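Local coordinates for protein putative short-chain dehydrogenase/reductase (Burkholderia xenovorans, PDB 5JY1) that binds NAD as a short-chain dehydrogenase/reductase and probably reduces or oxidises a carbonyl/alcohol substrate, perhaps as a 3-oxoacyl-[acyl-carrier-protein] reductase, at residues A[15-20]-A[32-37]; A[57-60]-A[65-68]. One frame throughout, in Å; residues are numbered along the deposited sequence.

Interaction 1: A[15-20]-A[32-37]; sequences RVALVT and RSFGNE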
ATOM      1  N   ARG A  15      21.883  22.746  12.816  1.00 21.61           N
ATOM      2  CA  ARG A  15      21.073  22.657  11.607  1.00 15.94           C
ATOM      3  C   ARG A  15      20.086  23.823  11.535  1.00 21.27           C
ATOM      4  O   ARG A  15      19.717  24.423  12.547  1.00 19.46           O
ATOM      5  CB  ARG A  15      20.314  21.321  11.548  1.00 19.57           C
ATOM      6  CG  ARG A  15      21.224  20.094  11.499  1.00 22.10           C
ATOM      7  CD  ARG A  15      21.965  19.988  10.167  1.00 23.99           C
ATOM      8  NE  ARG A  15      22.916  18.875  10.145  1.00 23.34           N
ATOM      9  CZ  ARG A  15      23.801  18.657   9.172  1.00 23.35           C
ATOM     10  NH1 ARG A  15      23.875  19.474   8.129  1.00 19.88           N
ATOM     11  NH2 ARG A  15      24.627  17.628   9.248  1.00 24.35           N
ATOM     12  N   VAL A  16      19.666  24.151  10.313  1.00 18.35           N
ATOM     13  CA  VAL A  16      18.748  25.255  10.051  1.00 18.87           C
ATOM     14  C   VAL A  16      17.513  24.678   9.371  1.00 18.38           C
ATOM     15  O   VAL A  16      17.637  23.875   8.438  1.00 18.11           O
ATOM     16  CB  VAL A  16      19.410  26.342   9.176  1.00 17.31           C
ATOM     17  CG1 VAL A  16      18.456  27.502   8.924  1.00 19.40           C
ATOM     18  CG2 VAL A  16      20.701  26.836   9.830  1.00 17.83           C
ATOM     19  N   ALA A  17      16.327  25.063   9.849  1.00 17.00           N
ATOM     20  CA  ALA A  17      15.064  24.519   9.367  1.00 15.37           C
ATOM     21  C   ALA A  17      14.144  25.645   8.919  1.00 19.41           C
ATOM     22  O   ALA A  17      14.126  26.722   9.515  1.00 20.32           O
ATOM     23  CB  ALA A  17      14.358  23.675  10.454  1.00 15.92           C
ATOM     24  N   LEU A  18      13.378  25.394   7.861  1.00 15.62           N
ATOM     25  CA  LEU A  18      12.322  26.299   7.430  1.00 15.89           C
ATOM     26  C   LEU A  18      11.005  25.535   7.437  1.00 17.16           C
ATOM     27  O   LEU A  18      10.884  24.490   6.787  1.00 16.39           O
ATOM     28  CB  LEU A  18      12.623  26.885   6.039  1.00 15.13           C
ATOM     29  CG  LEU A  18      11.662  27.932   5.466  1.00 16.63           C
ATOM     30  CD1 LEU A  18      12.383  28.778   4.439  1.00 20.75           C
ATOM     31  CD2 LEU A  18      10.427  27.271   4.811  1.00 16.52           C
ATOM     32  N   VAL A  19      10.018  26.067   8.160  1.00 16.23           N
ATOM     33  CA  VAL A  19       8.708  25.440   8.319  1.00 17.48           C
ATOM     34  C   VAL A  19       7.654  26.403   7.779  1.00 17.22           C
ATOM     35  O   VAL A  19       7.481  27.504   8.320  1.00 17.72           O
ATOM     36  CB  VAL A  19       8.430  25.098   9.791  1.00 20.79           C
ATOM     37  CG1 VAL A  19       7.087  24.404   9.939  1.00 15.03           C
ATOM     38  CG2 VAL A  19       9.569  24.247  10.374  1.00 20.23           C
ATOM     39  N   THR A  20       6.948  25.999   6.723  1.00 17.14           N
ATOM     40  CA  THR A  20       5.897  26.856   6.190  1.00 19.25           C
ATOM     41  C   THR A  20       4.637  26.730   7.037  1.00 19.31           C
ATOM     42  O   THR A  20       4.351  25.679   7.612  1.00 18.66           O
ATOM     43  CB  THR A  20       5.583  26.536   4.720  1.00 18.43           C
ATOM     44  OG1 THR A  20       4.935  25.265   4.601  1.00 17.16           O
ATOM     45  CG2 THR A  20       6.848  26.541   3.880  1.00 18.91           C
ATOM     46  N   ARG A  32       8.339  24.611  17.221  1.00 20.01           N
ATOM     47  CA  ARG A  32       8.766  24.627  18.618  1.00 18.70           C
ATOM     48  C   ARG A  32       9.577  23.382  18.968  1.00 27.43           C
ATOM     49  O   ARG A  32      10.563  23.470  19.712  1.00 23.82           O
ATOM     50  CB  ARG A  32       7.548  24.767  19.534  1.00 22.04           C
ATOM     51  CG  ARG A  32       6.960  26.178  19.565  1.00 22.35           C
ATOM     52  CD  ARG A  32       5.564  26.195  20.160  1.00 23.28           C
ATOM     53  NE  ARG A  32       5.546  25.617  21.501  1.00 26.73           N
ATOM     54  CZ  ARG A  32       5.543  26.322  22.626  1.00 30.76           C
ATOM     55  NH1 ARG A  32       5.538  27.648  22.589  1.00 36.65           N
ATOM     56  NH2 ARG A  32       5.535  25.697  23.795  1.00 31.41           N
ATOM     57  N   SER A  33       9.175  22.215  18.444  1.00 23.24           N
ATOM     58  CA  SER A  33       9.947  20.996  18.675  0.68 17.41           C
ATOM     59  C   SER A  33      11.345  21.115  18.090  1.00 21.88           C
ATOM     60  O   SER A  33      12.326  20.718  18.727  1.00 21.86           O
ATOM     61  CB  SER A  33       9.231  19.784  18.071  0.68 16.17           C
ATOM     62  OG  SER A  33       7.926  19.656  18.590  0.68 20.29           O
ATOM     63  N   PHE A  34      11.455  21.658  16.873  1.00 19.72           N
ATOM     64  CA  PHE A  34      12.762  21.877  16.257  1.00 18.18           C
ATOM     65  C   PHE A  34      13.612  22.835  17.086  1.00 21.69           C
ATOM     66  O   PHE A  34      14.823  22.635  17.237  1.00 19.25           O
ATOM     67  CB  PHE A  34      12.593  22.447  14.844  1.00 16.05           C
ATOM     68  CG  PHE A  34      12.178  21.442  13.802  1.00 19.46           C
ATOM     69  CD1 PHE A  34      11.840  20.140  14.138  1.00 18.13           C
ATOM     70  CD2 PHE A  34      12.143  21.814  12.463  1.00 15.75           C
ATOM     71  CE1 PHE A  34      11.466  19.226  13.151  1.00 18.39           C
ATOM     72  CE2 PHE A  34      11.782  20.904  11.478  1.00 16.11           C
ATOM     73  CZ  PHE A  34      11.437  19.614  11.826  1.00 18.48           C
ATOM     74  N   GLY A  35      13.003  23.909  17.590  1.00 16.77           N
ATOM     75  CA  GLY A  35      13.762  24.856  18.389  1.00 19.87           C
ATOM     76  C   GLY A  35      14.363  24.216  19.623  1.00 25.06           C
ATOM     77  O   GLY A  35      15.504  24.507  19.992  1.00 25.84           O
ATOM     78  N   ASN A  36      13.610  23.317  20.267  1.00 25.20           N
ATOM     79  CA  ASN A  36      14.100  22.654  21.470  1.00 24.33           C
ATOM     80  C   ASN A  36      15.171  21.612  21.164  1.00 23.92           C
ATOM     81  O   ASN A  36      15.899  21.206  22.076  1.00 27.41           O
ATOM     82  CB  ASN A  36      12.937  22.010  22.229  1.00 27.95           C
ATOM     83  CG  ASN A  36      12.043  23.035  22.906  1.00 37.14           C
ATOM     84  OD1 ASN A  36      12.514  24.071  23.384  1.00 40.88           O
ATOM     85  ND2 ASN A  36      10.744  22.756  22.943  1.00 35.96           N
ATOM     86  N   GLU A  37      15.289  21.174  19.910  1.00 19.87           N
ATOM     87  CA  GLU A  37      16.364  20.276  19.510  1.00 20.94           C
ATOM     88  C   GLU A  37      17.576  21.012  18.944  1.00 20.58           C
ATOM     89  O   GLU A  37      18.478  20.366  18.406  1.00 23.81           O
ATOM     90  CB  GLU A  37      15.851  19.245  18.494  1.00 19.65           C
ATOM     91  CG  GLU A  37      14.802  18.310  19.061  1.00 24.39           C
ATOM     92  CD  GLU A  37      15.322  17.454  20.205  1.00 30.80           C
ATOM     93  OE1 GLU A  37      16.531  17.131  20.229  1.00 25.77           O
ATOM     94  OE2 GLU A  37      14.511  17.102  21.085  1.00 34.92           O
TER
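The ring of Phe34 rests against the methyl of Ala17 and one methyl, CG2, of Val19, and through this small contact helix 25-36 is seated on strand 16-20 in the first beta-alpha-beta unit of the Rossmann fold. It illustrates how such a crossover helix is fixed to the sheet: alternate residues of the strand offer apolar groups to the helix, and one large side chain from the helix reaches down to meet them. The tight part is where Ala17 CB meets two ring atoms of Phe34. Ala17 CB lies 3.5 Å from Phe34 CD2, a close fit for two carbons, and 3.9 Å from Phe34 CE2. The backbones still stand well apart, with 7.7 Å between the CA atoms of Ala17 and Phe34, a gap the aromatic ring bridges. CG of Phe34 stands opposite its own carbonyl carbon (chi1 -76°), and with the residue already facing the strand this carries the ring to it. Leu18, between the two touching strand residues, turns to the other face of the sheet.

Around this spot the ring is enclosed by Val41 of strand 40-45, Ile94 and Val96 of strand 94-97, and Ala235, Val236 and Ala239 of helix 227-239, so the contact belongs to a continuous apolar core. The looser side lies farther round the helix, where Asn36 is exposed and Arg32 is partly so, the latter turned to Glu228 in a salt bridge. At the strand's far end Thr20 OG1 bonds to the backbone N of Asn98, an NAD-binding residue, so the packed strand leads straight to the cofactor site. Val19 makes the lighter touch: its side chain lies at a slant to that of Phe34, and Val19 CG2 comes to 4.1 Å from Phe34 CD2.

Interaction 2: A[57-60]-A[65-68]; sequences EIRE and SLFV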
ATOM      1  N   GLU A  57       8.228  32.808  20.897  1.00 31.23           N
ATOM      2  CA  GLU A  57       8.108  31.643  21.772  1.00 32.53           C
ATOM      3  C   GLU A  57       9.383  30.811  21.750  1.00 32.03           C
ATOM      4  O   GLU A  57       9.890  30.399  22.801  1.00 31.54           O
ATOM      5  CB  GLU A  57       6.908  30.785  21.357  1.00 33.07           C
ATOM      6  CG  GLU A  57       5.563  31.338  21.804  1.00 40.86           C
ATOM      7  CD  GLU A  57       4.381  30.593  21.199  1.00 39.84           C
ATOM      8  OE1 GLU A  57       4.583  29.523  20.586  1.00 38.82           O
ATOM      9  OE2 GLU A  57       3.241  31.088  21.335  1.00 42.69           O
ATOM     10  N   ILE A  58       9.915  30.552  20.556  1.00 24.26           N
ATOM     11  CA  ILE A  58      11.124  29.744  20.436  1.00 25.51           C
ATOM     12  C   ILE A  58      12.298  30.439  21.111  1.00 33.38           C
ATOM     13  O   ILE A  58      13.101  29.801  21.801  1.00 34.36           O
ATOM     14  CB  ILE A  58      11.413  29.436  18.955  1.00 25.30           C
ATOM     15  CG1 ILE A  58      10.366  28.457  18.406  1.00 26.36           C
ATOM     16  CG2 ILE A  58      12.829  28.905  18.788  1.00 27.22           C
ATOM     17  CD1 ILE A  58      10.340  28.353  16.892  1.00 23.38           C
ATOM     18  N   ARG A  59      12.406  31.761  20.936  1.00 27.66           N
ATOM     19  CA  ARG A  59      13.489  32.505  21.574  1.00 31.84           C
ATOM     20  C   ARG A  59      13.360  32.477  23.091  1.00 32.81           C
ATOM     21  O   ARG A  59      14.350  32.261  23.799  1.00 35.03           O
ATOM     22  CB  ARG A  59      13.510  33.947  21.068  1.00 32.33           C
ATOM     23  CG  ARG A  59      13.853  34.072  19.595  1.00 28.89           C
ATOM     24  CD  ARG A  59      13.991  35.528  19.169  1.00 29.47           C
ATOM     25  NE  ARG A  59      14.395  35.616  17.770  1.00 28.48           N
ATOM     26  CZ  ARG A  59      14.424  36.740  17.061  1.00 31.65           C
ATOM     27  NH1 ARG A  59      14.069  37.891  17.615  1.00 32.65           N
ATOM     28  NH2 ARG A  59      14.804  36.708  15.791  1.00 29.84           N
ATOM     29  N   GLU A  60      12.145  32.683  23.608  1.00 31.79           N
ATOM     30  CA  GLU A  60      11.930  32.692  25.051  1.00 39.68           C
ATOM     31  C   GLU A  60      12.249  31.345  25.684  1.00 40.25           C
ATOM     32  O   GLU A  60      12.561  31.290  26.879  1.00 42.65           O
ATOM     33  CB  GLU A  60      10.488  33.094  25.367  1.00 40.15           C
ATOM     34  N   SER A  65      15.348  31.515  16.261  1.00 22.95           N
ATOM     35  CA  SER A  65      14.259  31.556  15.296  1.00 20.66           C
ATOM     36  C   SER A  65      14.247  32.911  14.603  1.00 21.84           C
ATOM     37  O   SER A  65      14.766  33.898  15.128  1.00 24.52           O
ATOM     38  CB  SER A  65      12.913  31.287  15.979  1.00 24.28           C
ATOM     39  OG  SER A  65      11.863  31.179  15.042  1.00 29.06           O
ATOM     40  N   LEU A  66      13.653  32.939  13.412  1.00 25.14           N
ATOM     41  CA  LEU A  66      13.428  34.188  12.688  1.00 22.27           C
ATOM     42  C   LEU A  66      12.121  34.076  11.923  1.00 20.48           C
ATOM     43  O   LEU A  66      11.950  33.166  11.105  1.00 22.27           O
ATOM     44  CB  LEU A  66      14.579  34.503  11.727  1.00 23.88           C
ATOM     45  CG  LEU A  66      14.427  35.810  10.936  1.00 29.18           C
ATOM     46  CD1 LEU A  66      14.490  37.015  11.867  1.00 29.58           C
ATOM     47  CD2 LEU A  66      15.469  35.922   9.846  1.00 31.00           C
ATOM     48  N   PHE A  67      11.208  35.002  12.180  1.00 24.76           N
ATOM     49  CA  PHE A  67      10.004  35.097  11.372  1.00 24.50           C
ATOM     50  C   PHE A  67      10.346  35.745  10.039  1.00 19.33           C
ATOM     51  O   PHE A  67      10.976  36.811  10.000  1.00 20.69           O
ATOM     52  CB  PHE A  67       8.924  35.911  12.082  1.00 22.63           C
ATOM     53  CG  PHE A  67       7.827  36.365  11.160  1.00 26.62           C
ATOM     54  CD1 PHE A  67       6.911  35.453  10.653  1.00 24.28           C
ATOM     55  CD2 PHE A  67       7.731  37.690  10.771  1.00 26.92           C
ATOM     56  CE1 PHE A  67       5.907  35.859   9.801  1.00 26.69           C
ATOM     57  CE2 PHE A  67       6.728  38.104   9.912  1.00 27.37           C
ATOM     58  CZ  PHE A  67       5.812  37.181   9.426  1.00 24.05           C
ATOM     59  N   VAL A  68       9.944  35.097   8.950  1.00 22.60           N
ATOM     60  CA  VAL A  68      10.090  35.644   7.604  1.00 21.26           C
ATOM     61  C   VAL A  68       8.721  35.560   6.948  1.00 21.07           C
ATOM     62  O   VAL A  68       8.228  34.457   6.678  1.00 19.75           O
ATOM     63  CB  VAL A  68      11.142  34.890   6.777  1.00 21.05           C
ATOM     64  CG1 VAL A  68      11.269  35.513   5.389  1.00 20.26           C
ATOM     65  CG2 VAL A  68      12.493  34.908   7.496  1.00 20.52           C
TER
HETATM   66  O   HOH W   1      17.004  33.719  17.378  1.00 25.52           O
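Arg59 bonds through its guanidinium to the carbonyl oxygen of Ser65 while Ile58 packs on the CB of the same serine, and these two pairings close helix 48-60 onto strand 64-69 in the second beta-alpha-beta unit of the Rossmann fold. The arginine works as a side-on clamp. Its chain is extended from CG to NE, which carries the guanidinium along the strand until NE and NH2 both point at that single acceptor. The NH2 bond is the shorter and straighter, with Arg59 NH2 2.9 Å from Ser65 O and an N-H...O angle of 149°; Arg59 NE is 3.2 Å from the same Ser65 O, with a more bent angle of 138°. The oxygen sits at the edge of the guanidinium, near its plane. From the carbonyl's standpoint the two donors differ: NH2 is tilted only modestly from its plane, whereas NE stands 36° above it. Beyond the clamp, Leu66 runs alongside Arg59 in the same direction, and Leu66 CD1 lies 3.9 Å from Arg59 NH2, likewise at the guanidinium edge.

Beneath this polar layer, Ile58 CG2 packs on Ser65 CB at 3.7 Å, and Ile58 CD1 lies equally near Ser65 OG. That hydroxyl is turned anti to its backbone N, where it bonds to the carbonyl oxygen of Val41 on the adjoining strand. A water accepts from Ser65 N at 3.0 Å and, weakly, from Arg59 NE, bridging helix and strand beside the clamp.

Glu55 forms a long, weak ion pair with Arg59 NH2 and also accepts from Phe67 N. The guanidinium charge, brought to one carbonyl through two N-H groups, probably polarises that C=O, and the double grip limits rotation of an otherwise exposed arginine head.

Interaction 1 and interaction 2 lie about 10 Å apart, centre to centre, and the whole of interaction 1 (15-20 with 32-37) comes earlier in the sequence than interaction 2 (57-60 with 65-68). Each ties a crossover helix to a strand of the one parallel seven-stranded sheet, with strand 40-45 lying between strands 16-20 and 64-69. The two helices also meet directly. Arg32 NH1 makes a 2.9 Å salt bridge with Glu57 OE1, and Ile58 packs on the backbone of Arg32 and Gly35. The successive beta-alpha-beta units therefore form one continuous early part of the Rossmann fold, with interaction 1 nearer the chain's centre and interaction 2 on strand 64-69, an edge strand of the sheet within this chain.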